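Local coordinates for radical SAM domain protein (Methanothrix thermoacetophila, PDB 6Y1X) that probably builds the carbide-containing NifB-co precursor of the nitrogenase iron-molybdenum cofactor, as a radical SAM enzyme carrying iron-sulfur clusters, at residues Leu116-Arg126 with Arg149-Val158. Sequence-based numbering, arbitrary orientation.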
loop_
_atom_site.group_PDB
_atom_site.type_symbol
_atom_site.label_atom_id
_atom_site.label_comp_id
_atom_site.label_asym_id
_atom_site.label_seq_id
_atom_site.Cartn_x
_atom_site.Cartn_y
_atom_site.Cartn_z
ATOM N N LEU A 116 7.231 5.977 -1.964
ATOM C CA LEU A 116 7.842 6.395 -3.221
ATOM C C LEU A 116 8.143 7.887 -3.285
ATOM O O LEU A 116 8.824 8.319 -4.218
ATOM C CB LEU A 116 6.959 6.002 -4.408
ATOM C CG LEU A 116 6.563 4.528 -4.533
ATOM C CD1 LEU A 116 5.778 4.288 -5.808
ATOM C CD2 LEU A 116 7.800 3.653 -4.506
ATOM N N ALA A 117 7.686 8.674 -2.312
ATOM C CA ALA A 117 7.954 10.104 -2.278
ATOM C C ALA A 117 9.224 10.437 -1.507
ATOM O O ALA A 117 9.502 11.616 -1.275
ATOM C CB ALA A 117 6.766 10.862 -1.675
ATOM N N ASN A 118 9.993 9.430 -1.099
ATOM C CA ASN A 118 11.165 9.633 -0.259
ATOM C C ASN A 118 12.324 8.864 -0.868
ATOM O O ASN A 118 12.233 7.644 -1.037
ATOM C CB ASN A 118 10.917 9.141 1.172
ATOM C CG ASN A 118 9.858 9.940 1.891
ATOM O OD1 ASN A 118 10.168 10.828 2.678
ATOM N ND2 ASN A 118 8.596 9.576 1.677
ATOM N N GLU A 119 13.410 9.568 -1.207
ATOM C CA GLU A 119 14.558 8.870 -1.773
ATOM C C GLU A 119 15.119 7.839 -0.803
ATOM O O GLU A 119 15.695 6.836 -1.235
ATOM C CB GLU A 119 15.646 9.861 -2.189
ATOM C CG GLU A 119 15.256 10.703 -3.386
ATOM C CD GLU A 119 14.892 9.853 -4.596
ATOM O OE1 GLU A 119 13.911 10.200 -5.292
ATOM O OE2 GLU A 119 15.590 8.847 -4.863
ATOM N N GLU A 120 14.929 8.048 0.504
ATOM C CA GLU A 120 15.470 7.121 1.489
ATOM C C GLU A 120 14.872 5.731 1.342
ATOM O O GLU A 120 15.498 4.751 1.762
ATOM C CB GLU A 120 15.243 7.646 2.908
ATOM C CG GLU A 120 16.057 8.894 3.242
ATOM C CD GLU A 120 15.363 10.180 2.821
ATOM O OE1 GLU A 120 14.308 10.105 2.154
ATOM O OE2 GLU A 120 15.879 11.270 3.153
ATOM N N THR A 121 13.670 5.626 0.772
ATOM C CA THR A 121 13.081 4.314 0.518
ATOM C C THR A 121 13.979 3.496 -0.396
ATOM O O THR A 121 14.262 2.319 -0.134
ATOM C CB THR A 121 11.699 4.482 -0.117
ATOM O OG1 THR A 121 10.823 5.156 0.795
ATOM C CG2 THR A 121 11.112 3.136 -0.506
ATOM N N PHE A 122 14.428 4.113 -1.491
ATOM C CA PHE A 122 15.215 3.406 -2.491
ATOM C C PHE A 122 16.608 3.097 -1.970
ATOM O O PHE A 122 17.164 2.033 -2.259
ATOM C CB PHE A 122 15.260 4.237 -3.774
ATOM C CG PHE A 122 13.898 4.578 -4.300
ATOM C CD1 PHE A 122 13.240 3.715 -5.164
ATOM C CD2 PHE A 122 13.244 5.726 -3.878
ATOM C CE1 PHE A 122 11.978 4.011 -5.631
ATOM C CE2 PHE A 122 11.975 6.026 -4.334
ATOM C CZ PHE A 122 11.341 5.171 -5.213
ATOM N N GLU A 123 17.188 4.020 -1.198
ATOM C CA GLU A 123 18.498 3.768 -0.614
ATOM C C GLU A 123 18.435 2.640 0.408
ATOM O O GLU A 123 19.345 1.806 0.479
ATOM C CB GLU A 123 19.038 5.048 0.022
ATOM C CG GLU A 123 20.465 4.944 0.513
ATOM C CD GLU A 123 21.385 4.315 -0.516
ATOM O OE1 GLU A 123 22.047 3.311 -0.180
ATOM O OE2 GLU A 123 21.436 4.814 -1.662
ATOM N N THR A 124 17.359 2.591 1.194
ATOM C CA THR A 124 17.220 1.556 2.213
ATOM C C THR A 124 17.075 0.174 1.587
ATOM O O THR A 124 17.784 -0.768 1.961
ATOM C CB THR A 124 16.010 1.852 3.096
ATOM O OG1 THR A 124 16.212 3.086 3.794
ATOM C CG2 THR A 124 15.803 0.734 4.099
ATOM N N LEU A 125 16.167 0.035 0.618
ATOM C CA LEU A 125 15.931 -1.276 0.030
ATOM C C LEU A 125 17.100 -1.720 -0.834
ATOM O O LEU A 125 17.313 -2.922 -1.013
ATOM C CB LEU A 125 14.642 -1.260 -0.783
ATOM C CG LEU A 125 13.384 -1.123 0.068
ATOM C CD1 LEU A 125 12.195 -0.968 -0.835
ATOM C CD2 LEU A 125 13.213 -2.321 0.997
ATOM N N ARG A 126 17.862 -0.770 -1.377
ATOM C CA ARG A 126 19.103 -1.118 -2.054
ATOM C C ARG A 126 20.121 -1.681 -1.068
ATOM O O ARG A 126 20.816 -2.658 -1.371
ATOM C CB ARG A 126 19.661 0.109 -2.773
ATOM C CG ARG A 126 20.910 -0.160 -3.583
ATOM C CD ARG A 126 21.631 1.130 -3.935
ATOM N NE ARG A 126 22.189 1.788 -2.755
ATOM C CZ ARG A 126 23.367 1.485 -2.216
ATOM N NH1 ARG A 126 24.116 0.526 -2.745
ATOM N NH2 ARG A 126 23.798 2.139 -1.145
ATOM N N ARG A 149 8.478 5.588 -10.636
ATOM C CA ARG A 149 9.503 4.916 -9.850
ATOM C C ARG A 149 9.511 3.401 -10.012
ATOM O O ARG A 149 10.348 2.739 -9.388
ATOM C CB ARG A 149 9.347 5.254 -8.359
ATOM C CG ARG A 149 9.506 6.734 -8.020
ATOM C CD ARG A 149 10.694 7.392 -8.713
ATOM N NE ARG A 149 11.993 6.903 -8.268
ATOM C CZ ARG A 149 12.749 7.517 -7.362
ATOM N NH1 ARG A 149 12.319 8.636 -6.792
ATOM N NH2 ARG A 149 13.928 7.011 -7.021
ATOM N N ILE A 150 8.611 2.831 -10.819
ATOM C CA ILE A 150 8.534 1.374 -10.923
ATOM C C ILE A 150 9.837 0.812 -11.471
ATOM O O ILE A 150 10.261 -0.283 -11.084
ATOM C CB ILE A 150 7.321 0.954 -11.779
ATOM C CG1 ILE A 150 7.201 -0.570 -11.843
ATOM C CG2 ILE A 150 7.392 1.569 -13.170
ATOM C CD1 ILE A 150 6.981 -1.223 -10.496
ATOM N N GLU A 151 10.495 1.547 -12.373
ATOM C CA GLU A 151 11.763 1.079 -12.923
ATOM C C GLU A 151 12.818 0.963 -11.828
ATOM O O GLU A 151 13.602 0.008 -11.810
ATOM C CB GLU A 151 12.238 2.027 -14.021
ATOM C CG GLU A 151 13.451 1.534 -14.784
ATOM C CD GLU A 151 13.537 2.107 -16.188
ATOM O OE1 GLU A 151 13.358 3.335 -16.343
ATOM O OE2 GLU A 151 13.788 1.331 -17.135
ATOM N N ASP A 152 12.845 1.928 -10.902
ATOM C CA ASP A 152 13.780 1.867 -9.782
ATOM C C ASP A 152 13.476 0.683 -8.875
ATOM O O ASP A 152 14.386 -0.036 -8.447
ATOM C CB ASP A 152 13.733 3.168 -8.983
ATOM C CG ASP A 152 14.276 4.346 -9.756
ATOM O OD1 ASP A 152 14.891 4.125 -10.822
ATOM O OD2 ASP A 152 14.080 5.493 -9.300
ATOM N N LEU A 153 12.193 0.475 -8.562
ATOM C CA LEU A 153 11.805 -0.626 -7.684
ATOM C C LEU A 153 12.226 -1.958 -8.281
ATOM O O LEU A 153 12.752 -2.833 -7.583
ATOM C CB LEU A 153 10.295 -0.602 -7.461
ATOM C CG LEU A 153 9.732 0.551 -6.637
ATOM C CD1 LEU A 153 8.217 0.464 -6.599
ATOM C CD2 LEU A 153 10.305 0.549 -5.230
ATOM N N ASP A 154 11.953 -2.143 -9.573
ATOM C CA ASP A 154 12.379 -3.348 -10.272
ATOM C C ASP A 154 13.883 -3.525 -10.217
ATOM O O ASP A 154 14.383 -4.623 -9.954
ATOM C CB ASP A 154 11.962 -3.267 -11.734
ATOM C CG ASP A 154 11.865 -4.628 -12.406
ATOM O OD1 ASP A 154 12.170 -5.650 -11.761
ATOM O OD2 ASP A 154 11.538 -4.668 -13.617
ATOM N N ARG A 155 14.624 -2.446 -10.441
ATOM C CA ARG A 155 16.071 -2.581 -10.537
ATOM C C ARG A 155 16.660 -2.929 -9.168
ATOM O O ARG A 155 17.678 -3.623 -9.091
ATOM C CB ARG A 155 16.668 -1.305 -11.130
ATOM C CG ARG A 155 18.132 -1.387 -11.537
ATOM C CD ARG A 155 18.587 -0.049 -12.141
ATOM N NE ARG A 155 18.648 1.007 -11.132
ATOM C CZ ARG A 155 17.785 1.976 -10.845
ATOM N NH1 ARG A 155 16.633 2.147 -11.479
ATOM N NH2 ARG A 155 18.126 2.808 -9.873
ATOM N N ILE A 156 16.080 -2.396 -8.075
ATOM C CA ILE A 156 16.565 -2.700 -6.720
ATOM C C ILE A 156 16.056 -4.025 -6.160
ATOM O O ILE A 156 16.470 -4.414 -5.058
ATOM C CB ILE A 156 16.220 -1.618 -5.673
ATOM C CG1 ILE A 156 14.727 -1.614 -5.325
ATOM C CG2 ILE A 156 16.700 -0.243 -6.125
ATOM C CD1 ILE A 156 14.306 -0.421 -4.468
ATOM N N GLY A 157 15.168 -4.728 -6.865
ATOM C CA GLY A 157 14.741 -6.057 -6.461
ATOM C C GLY A 157 13.413 -6.182 -5.737
ATOM O O GLY A 157 13.121 -7.259 -5.200
ATOM N N VAL A 158 12.592 -5.134 -5.713
ATOM C CA VAL A 158 11.261 -5.245 -5.124
ATOM C C VAL A 158 10.412 -6.182 -5.975
ATOM O O VAL A 158 10.299 -6.005 -7.195
ATOM C CB VAL A 158 10.620 -3.856 -5.000
ATOM C CG1 VAL A 158 9.147 -3.964 -4.623
ATOM C CG2 VAL A 158 11.379 -3.020 -3.986
#
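Bends at chi2 and chi3 (-67°) fold the Arg-149 side chain back over Phe-122, whose CB points toward helix 149-156. The guanidinium lies flat on one face of the ring, planes 4° apart, with CZ of Arg-149 3.7 Å from the Phe-122 centroid, a cation-pi stack. Two carboxylates bind this guanidinium in a salt-bridge network. Glu-119 sits at its edge, nearly coplanar: NH1 of Arg-149 reaches OE1 of Glu-119 at 2.7 Å, and NH2 makes a longer, nearly straight bond to OE2. Asp-152 is tilted from the plane, its OD2 bonded side-on by NE and NH2, its OD1 accepting from NH1 of Arg-155. The helices are successive ones of the parallel beta-alpha radical SAM fold, running side by side at 16° on the sheet, and Phe-122 is a knob among Arg-149, Asp-152, Leu-153 and Ile-156. Cutting Arg-149 back to alanine would probably uncover that ring face and leave Glu-119 and OD2 of Asp-152 without their shared cation. Beneath the stack, CD2 of Leu-116 meets CD1 of Leu-153 at 3.8 Å, both side chains also touching Ile-139 of strand 136-141. Further along, CD1 of Ile-156 packs on CB of Leu-125, while CD1 of Leu-125 touches CG2 of Val-158, just past the Schellman turn at Gly-157.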